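Local atomic coordinates of glycoside hydrolase family 16 protein (Akkermansia muciniphila, PDB entry 6T2N), a protein that probably acts as an endo-beta-galactosidase that cleaves within the O-glycan chains of mucin, initiating mucin breakdown by a gut bacterium. Residues A[253-256]-A[261-264]. Numbering follows the deposited sequence.
Sequences TNYA and NPFR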
# COMPACT_ATOMS: atom_id res chain seq x y z
N THR A 253 12.47 16.88 -1.24
CA THR A 253 11.10 16.87 -0.66
C THR A 253 11.06 17.66 0.66
O THR A 253 10.21 17.32 1.50
CB THR A 253 10.58 15.45 -0.46
OG1 THR A 253 11.18 14.76 0.65
CG2 THR A 253 10.82 14.61 -1.69
N ASN A 254 11.88 18.70 0.81
CA ASN A 254 11.76 19.65 1.95
C ASN A 254 10.49 20.51 1.65
O ASN A 254 10.35 21.05 0.39
CB ASN A 254 13.08 20.46 2.15
CG ASN A 254 14.12 19.83 3.13
OD1 ASN A 254 13.59 19.22 4.12
ND2 ASN A 254 15.24 19.55 2.86
N TYR A 255 9.72 20.80 2.70
CA TYR A 255 8.54 21.70 2.55
C TYR A 255 8.98 23.09 2.99
O TYR A 255 9.79 23.10 3.90
CB TYR A 255 7.33 21.27 3.40
CG TYR A 255 6.50 20.12 2.89
CD1 TYR A 255 6.34 19.86 1.54
CD2 TYR A 255 5.81 19.32 3.78
CE1 TYR A 255 5.55 18.82 1.09
CE2 TYR A 255 5.04 18.25 3.35
CZ TYR A 255 4.90 18.02 2.00
OH TYR A 255 4.14 17.00 1.56
N ALA A 256 8.35 24.14 2.45
CA ALA A 256 8.65 25.58 2.61
C ALA A 256 8.55 26.00 4.07
O ALA A 256 7.72 25.36 4.81
CB ALA A 256 7.72 26.41 1.77
N ASN A 261 9.52 18.22 5.37
CA ASN A 261 9.70 16.81 4.87
C ASN A 261 8.70 15.78 5.40
O ASN A 261 8.88 15.23 6.48
CB ASN A 261 11.10 16.26 5.13
CG ASN A 261 11.66 15.72 3.84
OD1 ASN A 261 12.61 16.29 3.27
ND2 ASN A 261 10.97 14.72 3.31
N PRO A 262 7.70 15.37 4.58
CA PRO A 262 6.79 14.32 4.98
C PRO A 262 7.40 12.91 4.98
O PRO A 262 6.79 11.99 5.58
CB PRO A 262 5.73 14.47 3.89
CG PRO A 262 6.51 14.79 2.68
CD PRO A 262 7.43 15.84 3.22
N PHE A 263 8.56 12.72 4.34
CA PHE A 263 9.20 11.39 4.17
C PHE A 263 10.19 11.07 5.29
O PHE A 263 10.89 10.04 5.21
CB PHE A 263 9.83 11.32 2.78
CG PHE A 263 8.79 11.25 1.70
CD1 PHE A 263 7.79 10.26 1.76
CD2 PHE A 263 8.80 12.13 0.63
CE1 PHE A 263 6.83 10.17 0.78
CE2 PHE A 263 7.83 12.04 -0.35
CZ PHE A 263 6.84 11.06 -0.26
N ARG A 264 10.28 11.92 6.32
CA ARG A 264 11.07 11.63 7.55
C ARG A 264 10.08 11.56 8.72
O ARG A 264 10.38 12.00 9.82
CB ARG A 264 12.17 12.68 7.77
CG ARG A 264 13.07 12.95 6.56
CD ARG A 264 14.20 13.97 6.82
NE ARG A 264 15.30 13.95 5.83
CZ ARG A 264 15.82 15.01 5.19
NH1 ARG A 264 15.38 16.23 5.46
NH2 ARG A 264 16.77 14.84 4.26
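Asn-254 and Asn-261 bring the two irregular segments closest, their CA atoms 4.6 Å apart, as the chain turns back on itself across the four residues between 253-256 and 261-264. The carbonyl of Thr-253 looks into the returning chain, and its O receives a CA-H...O contact from Asn-261 CA at 3.4 Å. Apolar contact centres on Pro-262, whose CD lies over one face of the Tyr-255 ring, 3.7 Å from the centroid and 26° off the ring normal, a CH-pi contact displaced toward CE2. The pyrrolidine ring crosses the tyrosine at about a right angle and reaches on to the phenol end, with Pro-262 CG 3.4 Å from Tyr-255 OH. Tyr-255 holds CG beside its backbone N (chi1 -78°), which brings one face of the ring under Pro-262 CD; its hydroxyl is hydrogen-bonded to Val-176 O, and Trp-172 meets the ring edge-to-face. A leucine at Tyr-255 would probably leave Pro-262 without its aromatic face, and Val-176 O and Trp-172 without the partner they meet here. Thr-253 fills the angle between Asn-261 and Phe-263: its OG1 lies beside the side-chain amide of Asn-261 and at the phenyl edge, 3.5 Å from Phe-263 CD2, and makes a weak hydrogen bond to Leu-250 O. Both Thr-253 and Phe-263 also rest on Ile-248 and Leu-199. Arg-264 extends from CG to NE past the amide end of Asn-254, its guanidinium hydrogen-bonded through NH2 to Lys-233 O. The arrangement is a compact, mostly buried connection between strand 243-249 and strand 267-275, which lie in different sheets of the beta-sandwich (jelly-roll) fold of glycoside hydrolase family 16.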